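Local coordinates for HmuY protein (Prevotella intermedia, PDB 6R2H) that probably binds heme as a hemophore-like protein of the HmuY family, serving heme acquisition by the bacterium, at residues 148-156 with 166-174. Numbering follows the deposited sequence.
Sequences PKTVMGNVF and ALIKFKDNL
With chi1 near -70° in both Phe156 and Phe170, CG beside the backbone N and anti to the carbonyl carbon, the two rings, which the strand register already places on one face of the sheet, swing together into an offset edge-to-face pair. The edge of Phe170 is directed at the face of Phe156, with the planes at 82° and CE2 of Phe170 3.7 Å from CD1 of Phe156. CG2 of Ile168 lies over one face of the Phe170 ring, off toward its rim; Trp139 and Phe185 also meet this ring, while Val85 and Met87 pack against Phe156. On the other face of the sheet, Lys169 runs fully extended until a bend at chi4 (62°), which delivers NZ to a lone pair of Gly153 O at 2.7 Å. The same ammonium group has a second acceptor in Thr91 O. Strands 155-160 and 165-174 form an antiparallel hairpin within the large antiparallel sheet of the HmuY fold. Phe156 and Ile168 are a hydrogen-bonded pair, Phe156 N to Ile168 O at 2.7 Å and Ile168 N to Phe156 O at 2.9 Å. Toward residues 152-154 the chains part, and a water bridges the gap: it donates to Met152 O and Asn154 O and accepts from Phe170 N, which has no direct backbone partner in 148-156. Beyond the water, Val151 rests its two methyls on the partner chain. CG1 of Val151 lies 3.7 Å from CB of Phe170, the two side chains crossing at about a right angle, whereas CG2 of Val151 is 3.5 Å from OD1 of Asn173, whose side chain slides past that of Val151 in the opposite direction. The segment 150-151 pairs with strand 140-141 instead, and across from it Lys171 and Asp172, both facing Ser184, form a classic beta bulge.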
loop_
_atom_site.group_PDB
_atom_site.type_symbol
_atom_site.label_atom_id
_atom_site.label_comp_id
_atom_site.label_asym_id
_atom_site.label_seq_id
_atom_site.Cartn_x
_atom_site.Cartn_y
_atom_site.Cartn_z
ATOM N N PRO A 148 -17.603 4.543 1.075
ATOM C CA PRO A 148 -16.734 3.557 0.427
ATOM C C PRO A 148 -15.866 4.247 -0.621
ATOM O O PRO A 148 -16.329 5.157 -1.301
ATOM C CB PRO A 148 -17.691 2.568 -0.252
ATOM C CG PRO A 148 -19.022 2.752 0.467
ATOM C CD PRO A 148 -19.019 4.135 1.093
ATOM N N LYS A 149 -14.597 3.845 -0.707
ATOM C CA LYS A 149 -13.712 4.349 -1.742
ATOM C C LYS A 149 -14.016 3.588 -3.026
ATOM O O LYS A 149 -14.725 2.585 -2.977
ATOM C CB LYS A 149 -12.258 4.102 -1.341
ATOM C CG LYS A 149 -11.841 4.688 -0.001
ATOM C CD LYS A 149 -10.374 4.462 0.282
ATOM C CE LYS A 149 -9.865 5.182 1.514
ATOM N NZ LYS A 149 -10.109 6.639 1.421
ATOM N N THR A 150 -13.474 4.060 -4.162
ATOM C CA THR A 150 -13.591 3.357 -5.431
ATOM C C THR A 150 -12.209 2.970 -5.957
ATOM O O THR A 150 -11.256 3.761 -5.931
ATOM C CB THR A 150 -14.384 4.156 -6.471
ATOM O OG1 THR A 150 -15.670 4.373 -5.891
ATOM C CG2 THR A 150 -14.589 3.416 -7.777
ATOM N N VAL A 151 -12.133 1.726 -6.457
ATOM C CA VAL A 151 -10.918 1.228 -7.073
ATOM C C VAL A 151 -10.809 1.894 -8.441
ATOM O O VAL A 151 -11.794 1.939 -9.179
ATOM C CB VAL A 151 -10.933 -0.308 -7.159
ATOM C CG1 VAL A 151 -9.771 -0.815 -8.001
ATOM C CG2 VAL A 151 -10.899 -0.942 -5.769
ATOM N N MET A 152 -9.627 2.452 -8.735
ATOM C CA MET A 152 -9.351 3.042 -10.031
ATOM C C MET A 152 -8.999 1.939 -11.022
ATOM O O MET A 152 -8.450 0.906 -10.644
ATOM C CB MET A 152 -8.202 4.052 -9.956
ATOM C CG MET A 152 -8.550 5.295 -9.158
ATOM S SD MET A 152 -9.896 6.340 -9.786
ATOM C CE MET A 152 -11.374 5.382 -9.444
ATOM N N GLY A 153 -9.285 2.194 -12.304
ATOM C CA GLY A 153 -9.099 1.171 -13.314
ATOM C C GLY A 153 -7.747 1.247 -14.015
ATOM O O GLY A 153 -7.439 0.383 -14.829
ATOM N N ASN A 154 -6.950 2.273 -13.695
ATOM C CA ASN A 154 -5.759 2.578 -14.467
ATOM C C ASN A 154 -4.689 1.535 -14.206
ATOM O O ASN A 154 -4.550 1.064 -13.079
ATOM C CB ASN A 154 -5.155 3.920 -14.065
ATOM C CG ASN A 154 -6.153 5.055 -14.134
ATOM O OD1 ASN A 154 -7.281 4.965 -13.642
ATOM N ND2 ASN A 154 -5.755 6.129 -14.793
ATOM N N VAL A 155 -3.927 1.207 -15.252
ATOM C CA VAL A 155 -2.760 0.358 -15.087
ATOM C C VAL A 155 -1.658 1.204 -14.458
ATOM O O VAL A 155 -1.380 2.298 -14.933
ATOM C CB VAL A 155 -2.308 -0.287 -16.415
ATOM C CG1 VAL A 155 -1.033 -1.094 -16.230
ATOM C CG2 VAL A 155 -3.396 -1.161 -17.029
ATOM N N PHE A 156 -1.065 0.693 -13.375
ATOM C CA PHE A 156 0.082 1.319 -12.746
ATOM C C PHE A 156 1.352 0.664 -13.284
ATOM O O PHE A 156 1.446 -0.560 -13.328
ATOM C CB PHE A 156 0.010 1.166 -11.221
ATOM C CG PHE A 156 -1.075 1.979 -10.572
ATOM C CD1 PHE A 156 -2.390 1.544 -10.577
ATOM C CD2 PHE A 156 -0.776 3.194 -9.972
ATOM C CE1 PHE A 156 -3.386 2.309 -9.989
ATOM C CE2 PHE A 156 -1.772 3.962 -9.392
ATOM C CZ PHE A 156 -3.073 3.515 -9.397
ATOM N N ALA A 166 6.795 -3.987 -13.408
ATOM C CA ALA A 166 5.468 -4.586 -13.414
ATOM C C ALA A 166 4.399 -3.618 -13.915
ATOM O O ALA A 166 4.529 -2.398 -13.807
ATOM C CB ALA A 166 5.139 -5.098 -12.034
ATOM N N LEU A 167 3.320 -4.198 -14.441
ATOM C CA LEU A 167 2.143 -3.455 -14.857
ATOM C C LEU A 167 0.944 -4.039 -14.116
ATOM O O LEU A 167 0.636 -5.225 -14.263
ATOM C CB LEU A 167 1.981 -3.618 -16.372
ATOM C CG LEU A 167 3.123 -3.102 -17.251
ATOM C CD1 LEU A 167 2.990 -3.693 -18.644
ATOM C CD2 LEU A 167 3.111 -1.579 -17.319
ATOM N N ILE A 168 0.278 -3.204 -13.311
ATOM C CA ILE A 168 -0.685 -3.676 -12.326
ATOM C C ILE A 168 -2.020 -2.972 -12.566
ATOM O O ILE A 168 -2.064 -1.749 -12.696
ATOM C CB ILE A 168 -0.161 -3.423 -10.886
ATOM C CG1 ILE A 168 1.215 -4.049 -10.638
ATOM C CG2 ILE A 168 -1.169 -3.819 -9.813
ATOM C CD1 ILE A 168 1.944 -3.458 -9.453
ATOM N N LYS A 169 -3.112 -3.743 -12.577
ATOM C CA LYS A 169 -4.445 -3.166 -12.600
ATOM C C LYS A 169 -5.230 -3.717 -11.413
ATOM O O LYS A 169 -5.384 -4.930 -11.290
ATOM C CB LYS A 169 -5.112 -3.473 -13.945
ATOM C CG LYS A 169 -6.586 -3.108 -14.075
ATOM C CD LYS A 169 -7.166 -3.584 -15.386
ATOM C CE LYS A 169 -8.640 -3.273 -15.546
ATOM N NZ LYS A 169 -8.864 -1.811 -15.517
ATOM N N PHE A 170 -5.710 -2.814 -10.547
ATOM C CA PHE A 170 -6.411 -3.183 -9.325
ATOM C C PHE A 170 -7.852 -3.591 -9.630
ATOM O O PHE A 170 -8.501 -3.012 -10.494
ATOM C CB PHE A 170 -6.264 -2.074 -8.281
ATOM C CG PHE A 170 -4.856 -1.952 -7.756
ATOM C CD1 PHE A 170 -4.432 -2.705 -6.666
ATOM C CD2 PHE A 170 -3.932 -1.118 -8.380
ATOM C CE1 PHE A 170 -3.130 -2.607 -6.191
ATOM C CE2 PHE A 170 -2.624 -1.020 -7.912
ATOM C CZ PHE A 170 -2.226 -1.772 -6.821
ATOM N N LYS A 171 -8.335 -4.606 -8.909
ATOM C CA LYS A 171 -9.693 -5.115 -9.067
ATOM C C LYS A 171 -10.596 -4.707 -7.896
ATOM O O LYS A 171 -11.621 -4.092 -8.131
ATOM C CB LYS A 171 -9.717 -6.631 -9.299
ATOM C CG LYS A 171 -8.825 -7.169 -10.413
ATOM C CD LYS A 171 -9.443 -7.126 -11.808
ATOM C CE LYS A 171 -9.351 -5.766 -12.478
ATOM N NZ LYS A 171 -10.471 -5.501 -13.418
ATOM N N ASP A 172 -10.239 -5.040 -6.647
ATOM C CA ASP A 172 -11.169 -4.885 -5.528
ATOM C C ASP A 172 -10.439 -4.395 -4.277
ATOM O O ASP A 172 -9.268 -4.741 -4.085
ATOM C CB ASP A 172 -11.853 -6.203 -5.140
ATOM C CG ASP A 172 -12.483 -6.985 -6.276
ATOM O OD1 ASP A 172 -13.608 -6.623 -6.673
ATOM O OD2 ASP A 172 -11.851 -7.971 -6.722
ATOM N N ASN A 173 -11.149 -3.630 -3.418
ATOM C CA ASN A 173 -10.616 -3.207 -2.128
ATOM C C ASN A 173 -11.481 -3.741 -0.985
ATOM O O ASN A 173 -11.221 -3.451 0.187
ATOM C CB ASN A 173 -10.415 -1.692 -2.031
ATOM C CG ASN A 173 -11.715 -0.907 -2.074
ATOM O OD1 ASN A 173 -12.643 -1.270 -2.798
ATOM N ND2 ASN A 173 -11.812 0.160 -1.288
ATOM N N LEU A 174 -12.510 -4.520 -1.344
ATOM C CA LEU A 174 -13.440 -5.115 -0.398
ATOM C C LEU A 174 -13.698 -6.567 -0.803
ATOM O O LEU A 174 -13.450 -6.956 -1.955
ATOM C CB LEU A 174 -14.750 -4.318 -0.417
ATOM C CG LEU A 174 -14.654 -2.906 0.155
ATOM C CD1 LEU A 174 -15.735 -1.998 -0.407
ATOM C CD2 LEU A 174 -14.702 -2.938 1.668
HETATM O O HOH W 1 -5.519 0.000 -10.870
#